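Local coordinates for protein histone-lysine N-methyltransferase, H3 lysine-9 specific SUVH4 (Arabidopsis thaliana, PDB 4QEO) that adds the H3K9 methyl mark to histone H3, using S-adenosyl-L-methionine as methyl donor, and binds methylated DNA, linking DNA methylation to transcriptional silencing, at residues A[501-509]-A[525-533]. Residues are numbered along the deposited sequence; the frame is centred on the assembly and turned at random.
With ZN (zinc ion), chain I; SAH (S-adenosyl-L-homocysteine), chain E.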
ATOM      1  N   ASP A 501       2.935 -13.288  -4.462  1.00 57.68           N
ATOM      2  CA  ASP A 501       3.483 -14.608  -4.125  1.00 61.32           C
ATOM      3  C   ASP A 501       2.991 -15.663  -5.120  1.00 61.42           C
ATOM      4  O   ASP A 501       1.795 -15.928  -5.208  1.00 60.21           O
ATOM      5  CB  ASP A 501       3.106 -14.982  -2.685  1.00 63.41           C
ATOM      6  CG  ASP A 501       3.658 -16.339  -2.258  1.00 67.98           C
ATOM      7  OD1 ASP A 501       4.404 -16.975  -3.034  1.00 68.89           O
ATOM      8  OD2 ASP A 501       3.348 -16.769  -1.127  1.00 69.60           O
ATOM      9  N   TYR A 502       3.909 -16.259  -5.876  1.00 70.46           N
ATOM     10  CA  TYR A 502       3.536 -17.299  -6.841  1.00 75.30           C
ATOM     11  C   TYR A 502       2.947 -18.510  -6.124  1.00 75.97           C
ATOM     12  O   TYR A 502       2.008 -19.147  -6.608  1.00 72.17           O
ATOM     13  CB  TYR A 502       4.739 -17.746  -7.677  1.00 75.29           C
ATOM     14  CG  TYR A 502       5.231 -16.737  -8.690  1.00 70.21           C
ATOM     15  CD1 TYR A 502       4.591 -15.510  -8.863  1.00 63.26           C
ATOM     16  CD2 TYR A 502       6.339 -17.017  -9.485  1.00 72.22           C
ATOM     17  CE1 TYR A 502       5.049 -14.588  -9.796  1.00 60.76           C
ATOM     18  CE2 TYR A 502       6.805 -16.110 -10.418  1.00 70.66           C
ATOM     19  CZ  TYR A 502       6.161 -14.894 -10.572  1.00 65.61           C
ATOM     20  OH  TYR A 502       6.634 -14.000 -11.514  1.00 63.24           O
ATOM     21  N   GLY A 503       3.523 -18.819  -4.968  1.00 75.12           N
ATOM     22  CA  GLY A 503       3.033 -19.888  -4.121  1.00 80.19           C
ATOM     23  C   GLY A 503       3.326 -21.303  -4.591  1.00 83.46           C
ATOM     24  O   GLY A 503       2.577 -22.226  -4.267  1.00 82.90           O
ATOM     25  N   TYR A 504       4.401 -21.486  -5.353  1.00 87.48           N
ATOM     26  CA  TYR A 504       4.866 -22.834  -5.667  1.00 92.25           C
ATOM     27  C   TYR A 504       5.299 -23.492  -4.364  1.00 93.10           C
ATOM     28  O   TYR A 504       6.033 -22.894  -3.574  1.00 92.70           O
ATOM     29  CB  TYR A 504       6.056 -22.814  -6.632  1.00 95.10           C
ATOM     30  CG  TYR A 504       5.774 -22.235  -7.999  1.00 94.74           C
ATOM     31  CD1 TYR A 504       4.612 -22.558  -8.689  1.00 94.84           C
ATOM     32  CD2 TYR A 504       6.677 -21.367  -8.603  1.00 95.55           C
ATOM     33  CE1 TYR A 504       4.356 -22.032  -9.938  1.00 93.76           C
ATOM     34  CE2 TYR A 504       6.429 -20.831  -9.855  1.00 95.27           C
ATOM     35  CZ  TYR A 504       5.263 -21.166 -10.518  1.00 94.19           C
ATOM     36  OH  TYR A 504       4.999 -20.640 -11.764  1.00 91.97           O
ATOM     37  N   ALA A 505       4.838 -24.718  -4.135  1.00 92.53           N
ATOM     38  CA  ALA A 505       5.275 -25.480  -2.974  1.00 96.90           C
ATOM     39  C   ALA A 505       6.702 -25.965  -3.191  1.00 99.86           C
ATOM     40  O   ALA A 505       7.107 -26.235  -4.321  1.00 98.00           O
ATOM     41  CB  ALA A 505       4.345 -26.651  -2.723  1.00 99.54           C
ATOM     42  N   LEU A 506       7.458 -26.063  -2.103  1.00104.47           N
ATOM     43  CA  LEU A 506       8.846 -26.513  -2.158  1.00109.56           C
ATOM     44  C   LEU A 506       8.942 -27.891  -2.815  1.00113.82           C
ATOM     45  O   LEU A 506       8.075 -28.744  -2.610  1.00114.87           O
ATOM     46  CB  LEU A 506       9.435 -26.547  -0.744  1.00113.40           C
ATOM     47  CG  LEU A 506      10.880 -26.082  -0.544  1.00116.82           C
ATOM     48  CD1 LEU A 506      10.975 -25.145   0.652  1.00116.65           C
ATOM     49  CD2 LEU A 506      11.807 -27.269  -0.351  1.00122.71           C
ATOM     50  N   ASP A 507       9.985 -28.088  -3.619  1.00117.53           N
ATOM     51  CA  ASP A 507      10.222 -29.352  -4.317  1.00122.67           C
ATOM     52  C   ASP A 507       9.046 -29.764  -5.208  1.00123.25           C
ATOM     53  O   ASP A 507       8.673 -30.934  -5.240  1.00127.68           O
ATOM     54  CB  ASP A 507      10.531 -30.477  -3.317  1.00126.15           C
ATOM     55  CG  ASP A 507      11.705 -30.151  -2.401  1.00126.60           C
ATOM     56  OD1 ASP A 507      12.706 -29.579  -2.882  1.00125.13           O
ATOM     57  OD2 ASP A 507      11.626 -30.475  -1.194  1.00128.79           O
ATOM     58  N   SER A 508       8.467 -28.811  -5.932  1.00116.00           N
ATOM     59  CA  SER A 508       7.272 -29.089  -6.734  1.00115.10           C
ATOM     60  C   SER A 508       7.548 -29.732  -8.091  1.00118.97           C
ATOM     61  O   SER A 508       6.762 -30.553  -8.561  1.00120.10           O
ATOM     62  CB  SER A 508       6.433 -27.823  -6.931  1.00108.02           C
ATOM     63  OG  SER A 508       5.412 -27.726  -5.954  1.00105.86           O
ATOM     64  N   VAL A 509       8.654 -29.360  -8.727  1.00123.31           N
ATOM     65  CA  VAL A 509       8.925 -29.839 -10.082  1.00129.16           C
ATOM     66  C   VAL A 509      10.004 -30.925 -10.146  1.00141.47           C
ATOM     67  O   VAL A 509      11.054 -30.829  -9.513  1.00141.75           O
ATOM     68  CB  VAL A 509       9.230 -28.671 -11.050  1.00122.48           C
ATOM     69  CG1 VAL A 509       9.875 -27.543 -10.312  1.00119.84           C
ATOM     70  CG2 VAL A 509      10.096 -29.125 -12.220  1.00123.68           C
ATOM     71  N   ALA A 525      13.671 -10.394   0.085  1.00100.79           N
ATOM     72  CA  ALA A 525      12.878 -10.290   1.301  1.00101.22           C
ATOM     73  C   ALA A 525      13.642 -10.870   2.475  1.00106.25           C
ATOM     74  O   ALA A 525      14.419 -11.813   2.318  1.00108.98           O
ATOM     75  CB  ALA A 525      11.555 -11.003   1.135  1.00 98.27           C
ATOM     76  N   LEU A 526      13.412 -10.300   3.652  1.00105.19           N
ATOM     77  CA  LEU A 526      14.125 -10.699   4.860  1.00112.91           C
ATOM     78  C   LEU A 526      13.813 -12.135   5.300  1.00116.69           C
ATOM     79  O   LEU A 526      14.612 -12.759   6.000  1.00119.88           O
ATOM     80  CB  LEU A 526      13.833  -9.712   5.994  1.00113.40           C
ATOM     81  CG  LEU A 526      14.305  -8.272   5.777  1.00111.61           C
ATOM     82  CD1 LEU A 526      13.592  -7.329   6.729  1.00110.20           C
ATOM     83  CD2 LEU A 526      15.809  -8.173   5.961  1.00115.81           C
ATOM     84  N   ASN A 527      12.653 -12.648   4.896  1.00120.98           N
ATOM     85  CA  ASN A 527      12.263 -14.026   5.203  1.00125.27           C
ATOM     86  C   ASN A 527      11.979 -14.804   3.917  1.00115.20           C
ATOM     87  O   ASN A 527      10.857 -15.242   3.664  1.00110.42           O
ATOM     88  CB  ASN A 527      11.042 -14.051   6.127  1.00132.43           C
ATOM     89  CG  ASN A 527      11.120 -13.005   7.227  1.00140.62           C
ATOM     90  OD1 ASN A 527      10.151 -12.292   7.485  1.00140.82           O
ATOM     91  ND2 ASN A 527      12.274 -12.907   7.877  1.00147.30           N
ATOM     92  N   CYS A 528      13.030 -14.997   3.131  1.00 93.13           N
ATOM     93  CA  CYS A 528      12.919 -15.386   1.731  1.00 89.51           C
ATOM     94  C   CYS A 528      12.630 -16.869   1.444  1.00 90.94           C
ATOM     95  O   CYS A 528      12.255 -17.214   0.332  1.00 88.86           O
ATOM     96  CB  CYS A 528      14.197 -14.944   1.006  1.00 90.45           C
ATOM     97  SG  CYS A 528      14.315 -15.335  -0.757  1.00 88.38           S
ATOM     98  N   ARG A 529      12.837 -17.760   2.410  1.00111.64           N
ATOM     99  CA  ARG A 529      12.759 -19.211   2.144  1.00115.72           C
ATOM    100  C   ARG A 529      13.605 -19.687   0.934  1.00125.40           C
ATOM    101  O   ARG A 529      13.644 -20.875   0.620  1.00129.67           O
ATOM    102  CB  ARG A 529      11.297 -19.716   2.082  1.00115.27           C
ATOM    103  CG  ARG A 529      10.602 -19.670   0.715  1.00114.84           C
ATOM    104  CD  ARG A 529      10.443 -21.059   0.100  1.00119.86           C
ATOM    105  NE  ARG A 529       9.070 -21.565   0.166  1.00120.42           N
ATOM    106  CZ  ARG A 529       8.229 -21.603  -0.867  1.00118.20           C
ATOM    107  NH1 ARG A 529       8.612 -21.165  -2.059  1.00115.92           N
ATOM    108  NH2 ARG A 529       7.003 -22.086  -0.712  1.00118.35           N
ATOM    109  N   LYS A 530      14.258 -18.734   0.266  1.00117.61           N
ATOM    110  CA  LYS A 530      15.335 -18.956  -0.709  1.00115.12           C
ATOM    111  C   LYS A 530      15.006 -19.753  -1.982  1.00111.94           C
ATOM    112  O   LYS A 530      15.887 -19.994  -2.808  1.00113.27           O
ATOM    113  CB  LYS A 530      16.570 -19.542  -0.012  1.00117.71           C
ATOM    114  CG  LYS A 530      16.967 -18.797   1.256  1.00117.59           C
ATOM    115  CD  LYS A 530      17.256 -17.325   0.986  1.00113.96           C
ATOM    116  CE  LYS A 530      18.661 -17.121   0.440  1.00116.40           C
ATOM    117  NZ  LYS A 530      18.948 -15.684   0.162  1.00114.00           N
ATOM    118  N   ARG A 531      13.749 -20.151  -2.153  1.00105.16           N
ATOM    119  CA  ARG A 531      13.383 -20.985  -3.291  1.00104.54           C
ATOM    120  C   ARG A 531      12.034 -20.601  -3.888  1.00 97.51           C
ATOM    121  O   ARG A 531      11.056 -20.427  -3.159  1.00 96.89           O
ATOM    122  CB  ARG A 531      13.360 -22.459  -2.877  1.00112.52           C
ATOM    123  CG  ARG A 531      14.719 -23.029  -2.495  1.00120.89           C
ATOM    124  CD  ARG A 531      14.581 -24.386  -1.831  1.00128.70           C
ATOM    125  NE  ARG A 531      13.962 -25.365  -2.716  1.00131.86           N
ATOM    126  CZ  ARG A 531      14.639 -26.232  -3.460  1.00136.58           C
ATOM    127  NH1 ARG A 531      15.964 -26.244  -3.422  1.00140.18           N
ATOM    128  NH2 ARG A 531      13.993 -27.090  -4.238  1.00137.35           N
ATOM    129  N   LEU A 532      11.990 -20.462  -5.213  1.00 90.25           N
ATOM    130  CA  LEU A 532      10.721 -20.359  -5.929  1.00 85.09           C
ATOM    131  C   LEU A 532      10.014 -21.704  -5.817  1.00 86.94           C
ATOM    132  O   LEU A 532       8.831 -21.776  -5.482  1.00 84.28           O
ATOM    133  CB  LEU A 532      10.938 -20.006  -7.408  1.00 82.42           C
ATOM    134  CG  LEU A 532      11.082 -18.537  -7.826  1.00 79.57           C
ATOM    135  CD1 LEU A 532      10.369 -18.261  -9.151  1.00 74.94           C
ATOM    136  CD2 LEU A 532      10.566 -17.615  -6.744  1.00 77.90           C
ATOM    137  N   TYR A 533      10.765 -22.767  -6.103  1.00 89.62           N
ATOM    138  CA  TYR A 533      10.294 -24.139  -5.934  1.00 92.71           C
ATOM    139  C   TYR A 533      11.439 -25.113  -5.626  1.00 97.90           C
ATOM    140  O   TYR A 533      11.215 -26.306  -5.394  1.00101.30           O
ATOM    141  CB  TYR A 533       9.489 -24.605  -7.155  1.00 91.39           C
ATOM    142  CG  TYR A 533      10.142 -24.398  -8.514  1.00 90.62           C
ATOM    143  CD1 TYR A 533      11.351 -25.008  -8.835  1.00 94.25           C
ATOM    144  CD2 TYR A 533       9.525 -23.618  -9.488  1.00 86.51           C
ATOM    145  CE1 TYR A 533      11.934 -24.837 -10.084  1.00 93.79           C
ATOM    146  CE2 TYR A 533      10.099 -23.438 -10.735  1.00 86.02           C
ATOM    147  CZ  TYR A 533      11.302 -24.051 -11.030  1.00 89.67           C
ATOM    148  OH  TYR A 533      11.874 -23.872 -12.272  1.00 89.38           O
TER
HETATM  149 ZN    ZN I 805      12.207 -14.912  -1.820  1.00 62.25          ZN
HETATM  150  N   SAH E 801      11.310 -11.390 -14.610  1.00 59.74           N
HETATM  151  CA  SAH E 801      10.483 -12.128 -15.558  1.00 64.70           C
HETATM  152  CB  SAH E 801       8.999 -11.841 -15.325  1.00 64.37           C
HETATM  153  CG  SAH E 801       8.328 -12.804 -14.344  1.00 63.56           C
HETATM  154  SD  SAH E 801       7.967 -14.410 -15.103  1.00 74.64           S
HETATM  155  C   SAH E 801      10.902 -11.845 -16.999  1.00 69.82           C
HETATM  156  O   SAH E 801      10.112 -12.009 -17.929  1.00 70.80           O
HETATM  157  OXT SAH E 801      12.040 -11.449 -17.267  1.00 69.97           O
HETATM  158  C5' SAH E 801       8.712 -15.351 -13.750  1.00 75.48           C
HETATM  159  C4' SAH E 801      10.169 -15.672 -14.044  1.00 76.20           C
HETATM  160  O4' SAH E 801      10.976 -14.588 -13.618  1.00 78.09           O
HETATM  161  C3' SAH E 801      10.644 -16.917 -13.312  1.00 79.18           C
HETATM  162  O3' SAH E 801      10.737 -18.013 -14.187  1.00 80.36           O
HETATM  163  C2' SAH E 801      12.012 -16.552 -12.778  1.00 79.67           C
HETATM  164  O2' SAH E 801      13.022 -17.019 -13.643  1.00 77.52           O
HETATM  165  C1' SAH E 801      12.014 -15.037 -12.773  1.00 80.29           C
HETATM  166  N9  SAH E 801      11.734 -14.601 -11.397  1.00 83.06           N
HETATM  167  C8  SAH E 801      10.536 -14.143 -10.909  1.00 84.52           C
HETATM  168  N7  SAH E 801      10.682 -13.864  -9.594  1.00 84.65           N
HETATM  169  C5  SAH E 801      11.954 -14.152  -9.237  1.00 85.68           C
HETATM  170  C6  SAH E 801      12.627 -14.060  -8.027  1.00 84.17           C
HETATM  171  N6  SAH E 801      11.991 -13.606  -6.950  1.00 81.19           N
HETATM  172  N1  SAH E 801      13.954 -14.437  -7.959  1.00 85.29           N
HETATM  173  C2  SAH E 801      14.606 -14.904  -9.085  1.00 86.12           C
HETATM  174  N3  SAH E 801      13.930 -14.993 -10.286  1.00 85.61           N
HETATM  175  C4  SAH E 801      12.628 -14.620 -10.360  1.00 85.36           C
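Tyr533 holds CG between its backbone N and carbonyl carbon (chi1 51°), and Tyr504 has CG anti to its own carbonyl carbon (chi1 -63°), which brings the side chains alongside each other, the ring planes inclined at 57°, with Tyr504 CD2 3.7 Å from Tyr533 CD2. The contact folds the post-SET tail, 525-533, against the loop 501-509 that follows strand 499-500. Val509 lays CG1 over one face of the Tyr533 ring in a CH-pi contact, 3.5 Å from the centroid. A type II beta turn from Ala505 to Ser508 presents Asp507 N to Tyr533 O (2.8 Å), which also accepts from Arg531 NH2. That same NH2 is 3.1 Å from Asp507 OD1, a salt bridge of charges alone, with no N-H aimed at the oxygen, while Leu506 CD2 packs on Arg531 NE. With an alanine at Arg531, the Asp507 carboxylate would probably lack its opposite charge and Tyr533 O one donor. Tyr502 OH lies 3.3 Å from C5' of S-adenosyl-L-homocysteine and is hydrogen-bonded to Ile459 O, while Cys528 joins Cys463, Cys521 and Cys523 on zinc. The bent Arg529 bridges both segments: NH1 bonds Arg531 O at 2.8 Å, and NH2 reaches Tyr504 O at 3.1 Å.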